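Local coordinates for protein AT-less polyketide synthase (Streptomyces platensis subsp. rosaceus, PDB 4TKT) that probably catalyses decarboxylative Claisen condensation, the chain-extending step of polyketide assembly, as a ketosynthase domain of the isomigrastatin synthase, at residues 477-482 with 601-606. Numbering follows the deposited sequence.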
ATOM      1  N   GLY A 477     -14.904 -18.077   4.124  1.00 39.14           N
ATOM      2  CA  GLY A 477     -13.830 -18.730   4.843  1.00 42.09           C
ATOM      3  C   GLY A 477     -12.820 -17.745   5.396  1.00 43.68           C
ATOM      4  O   GLY A 477     -12.397 -17.859   6.546  1.00 47.36           O
ATOM      5  N   ARG A 478     -12.431 -16.770   4.579  1.00 44.16           N
ATOM      6  CA  ARG A 478     -11.412 -15.810   4.986  1.00 42.87           C
ATOM      7  C   ARG A 478     -11.953 -14.856   6.049  1.00 46.56           C
ATOM      8  O   ARG A 478     -11.213 -14.413   6.928  1.00 47.61           O
ATOM      9  CB  ARG A 478     -10.889 -15.031   3.773  1.00 39.06           C
ATOM     10  CG  ARG A 478     -10.358 -15.925   2.657  1.00 50.72           C
ATOM     11  CD  ARG A 478      -9.088 -15.377   2.004  1.00 62.83           C
ATOM     12  NE  ARG A 478      -9.327 -14.184   1.196  1.00 68.65           N
ATOM     13  CZ  ARG A 478      -8.775 -12.997   1.430  1.00 71.13           C
ATOM     14  NH1 ARG A 478      -7.942 -12.840   2.451  1.00 75.70           N
ATOM     15  NH2 ARG A 478      -9.050 -11.967   0.642  1.00 65.52           N
ATOM     16  N   LEU A 479     -13.244 -14.549   5.973  1.00 38.56           N
ATOM     17  CA  LEU A 479     -13.883 -13.709   6.978  1.00 38.63           C
ATOM     18  C   LEU A 479     -14.042 -14.483   8.280  1.00 46.58           C
ATOM     19  O   LEU A 479     -13.878 -13.934   9.370  1.00 47.62           O
ATOM     20  CB  LEU A 479     -15.242 -13.210   6.487  1.00 38.10           C
ATOM     21  CG  LEU A 479     -16.042 -12.353   7.471  1.00 38.23           C
ATOM     22  CD1 LEU A 479     -15.249 -11.124   7.876  1.00 38.14           C
ATOM     23  CD2 LEU A 479     -17.381 -11.954   6.875  1.00 37.76           C
ATOM     24  N   ARG A 480     -14.367 -15.765   8.152  1.00 39.93           N
ATOM     25  CA  ARG A 480     -14.481 -16.648   9.305  1.00 48.19           C
ATOM     26  C   ARG A 480     -13.156 -16.735  10.050  1.00 49.87           C
ATOM     27  O   ARG A 480     -13.120 -16.681  11.278  1.00 42.27           O
ATOM     28  CB  ARG A 480     -14.929 -18.041   8.865  1.00 41.17           C
ATOM     29  CG  ARG A 480     -14.797 -19.109   9.931  1.00 42.25           C
ATOM     30  CD  ARG A 480     -14.637 -20.472   9.287  1.00 49.50           C
ATOM     31  NE  ARG A 480     -13.440 -20.522   8.453  1.00 54.05           N
ATOM     32  CZ  ARG A 480     -13.211 -21.448   7.527  1.00 56.01           C
ATOM     33  NH1 ARG A 480     -14.101 -22.404   7.308  1.00 42.84           N
ATOM     34  NH2 ARG A 480     -12.092 -21.414   6.817  1.00 42.51           N
ATOM     35  N   ASP A 481     -12.070 -16.866   9.296  1.00 47.06           N
ATOM     36  CA  ASP A 481     -10.741 -16.980   9.885  1.00 47.77           C
ATOM     37  C   ASP A 481     -10.329 -15.681  10.564  1.00 47.98           C
ATOM     38  O   ASP A 481      -9.645 -15.694  11.589  1.00 48.12           O
ATOM     39  CB  ASP A 481      -9.712 -17.371   8.822  1.00 50.08           C
ATOM     40  CG  ASP A 481      -9.956 -18.757   8.256  1.00 58.01           C
ATOM     41  OD1 ASP A 481     -10.673 -19.552   8.903  1.00 59.21           O
ATOM     42  OD2 ASP A 481      -9.425 -19.052   7.164  1.00 60.96           O
ATOM     43  N   ALA A 482     -10.751 -14.560   9.991  1.00 41.04           N
ATOM     44  CA  ALA A 482     -10.440 -13.258  10.562  1.00 40.94           C
ATOM     45  C   ALA A 482     -11.183 -13.034  11.875  1.00 50.43           C
ATOM     46  O   ALA A 482     -10.611 -12.530  12.841  1.00 50.69           O
ATOM     47  CB  ALA A 482     -10.771 -12.154   9.574  1.00 39.88           C
ATOM     48  N   ALA A 601     -11.454  -2.674   9.550  1.00 47.34           N
ATOM     49  CA  ALA A 601     -10.623  -3.394   8.598  1.00 37.64           C
ATOM     50  C   ALA A 601     -11.053  -4.852   8.501  1.00 37.14           C
ATOM     51  O   ALA A 601     -10.951  -5.606   9.466  1.00 37.68           O
ATOM     52  CB  ALA A 601      -9.159  -3.296   8.990  1.00 37.79           C
ATOM     53  N   LEU A 602     -11.539  -5.238   7.327  1.00 40.54           N
ATOM     54  CA  LEU A 602     -11.951  -6.612   7.076  1.00 40.85           C
ATOM     55  C   LEU A 602     -11.198  -7.152   5.865  1.00 39.27           C
ATOM     56  O   LEU A 602     -10.706  -6.373   5.051  1.00 41.48           O
ATOM     57  CB  LEU A 602     -13.463  -6.682   6.855  1.00 38.94           C
ATOM     58  CG  LEU A 602     -14.309  -6.306   8.071  1.00 39.97           C
ATOM     59  CD1 LEU A 602     -15.774  -6.216   7.697  1.00 38.75           C
ATOM     60  CD2 LEU A 602     -14.107  -7.315   9.187  1.00 39.73           C
ATOM     61  N   PRO A 603     -11.086  -8.486   5.754  1.00 42.38           N
ATOM     62  CA  PRO A 603     -10.398  -9.102   4.612  1.00 41.63           C
ATOM     63  C   PRO A 603     -10.921  -8.612   3.264  1.00 50.24           C
ATOM     64  O   PRO A 603     -12.129  -8.423   3.097  1.00 54.79           O
ATOM     65  CB  PRO A 603     -10.689 -10.592   4.796  1.00 37.08           C
ATOM     66  CG  PRO A 603     -10.848 -10.753   6.262  1.00 40.50           C
ATOM     67  CD  PRO A 603     -11.498  -9.489   6.752  1.00 42.60           C
ATOM     68  N   GLY A 604     -10.007  -8.403   2.321  1.00 49.34           N
ATOM     69  CA  GLY A 604     -10.361  -7.941   0.993  1.00 47.58           C
ATOM     70  C   GLY A 604     -10.843  -9.065   0.097  1.00 43.67           C
ATOM     71  O   GLY A 604     -10.801 -10.232   0.481  1.00 44.40           O
ATOM     72  N   TYR A 605     -11.303  -8.708  -1.100  1.00 39.29           N
ATOM     73  CA  TYR A 605     -11.800  -9.688  -2.060  1.00 34.72           C
ATOM     74  C   TYR A 605     -10.728 -10.714  -2.417  1.00 33.72           C
ATOM     75  O   TYR A 605      -9.575 -10.356  -2.655  1.00 41.31           O
ATOM     76  CB  TYR A 605     -12.300  -8.992  -3.330  1.00 29.96           C
ATOM     77  CG  TYR A 605     -12.935  -9.931  -4.332  1.00 37.42           C
ATOM     78  CD1 TYR A 605     -12.172 -10.569  -5.301  1.00 29.28           C
ATOM     79  CD2 TYR A 605     -14.302 -10.184  -4.304  1.00 36.60           C
ATOM     80  CE1 TYR A 605     -12.750 -11.430  -6.212  1.00 42.60           C
ATOM     81  CE2 TYR A 605     -14.887 -11.042  -5.214  1.00 29.96           C
ATOM     82  CZ  TYR A 605     -14.108 -11.662  -6.163  1.00 42.26           C
ATOM     83  OH  TYR A 605     -14.682 -12.521  -7.071  1.00 49.90           O
ATOM     84  N   PRO A 606     -11.111 -11.999  -2.456  1.00 33.36           N
ATOM     85  CA  PRO A 606     -10.207 -13.094  -2.817  1.00 31.27           C
ATOM     86  C   PRO A 606     -10.082 -13.259  -4.329  1.00 37.93           C
ATOM     87  O   PRO A 606     -10.799 -14.066  -4.923  1.00 40.12           O
ATOM     88  CB  PRO A 606     -10.879 -14.311  -2.187  1.00 30.11           C
ATOM     89  CG  PRO A 606     -12.340 -13.984  -2.250  1.00 30.26           C
ATOM     90  CD  PRO A 606     -12.453 -12.488  -2.092  1.00 30.26           C
TER
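R478, L479 and A482 of helix 469-482 meet L602, P603, G604 and P606 of a later extended segment, 601-606, in the loop between helix 573-580 and strand 610-611. The helix belongs to the linker domain beside the thiolase-fold ketosynthase. The run L602 to F607 reads LPGYPF. It resembles the LPxYPF motif of the post-AT linker of modular synthases, which packs back over the linker domain and the ketosynthase, so segment 601-606 is probably its counterpart.

R478 spans most of segment 601-606. Its CG stands anti to the carbonyl carbon (chi1 -55°), and bends at chi2 and chi3 carry the guanidinium to the backbone at G604. NH2 comes within 2.5 Å of G604 O, too short and too badly aimed to count as a hydrogen bond, so the closeness is doubtful. P606 N and Y605 O lie at the guanidinium edge, near its plane, and P603 CB is over one face. NE packs against P606 CB at 3.7 Å. With an alanine here, the P603 and P606 rings would probably lose the arm that lies against them, and the Y605 carbonyl its nearby positive charge.

L479 reaches segment 601-606 through one methyl: CD1 is 4.2 Å from L602 CD2 and 4.2 Å from P603 CD. A chi1 of 178° sets CG anti to the backbone N, and chi2 58° turns CD1 toward the segment. L500 of helix 493-502 touches both leucines, which ties segment 601-606 to a second linker helix.

Farther along the segment, Y605 N bonds to E107 of the ketosynthase, and P606 O to R471 of the helix.

The final turn of the helix closes on P603, whose CG sits 3.6 Å from the A482 CB methyl and 3.7 Å from R478 O.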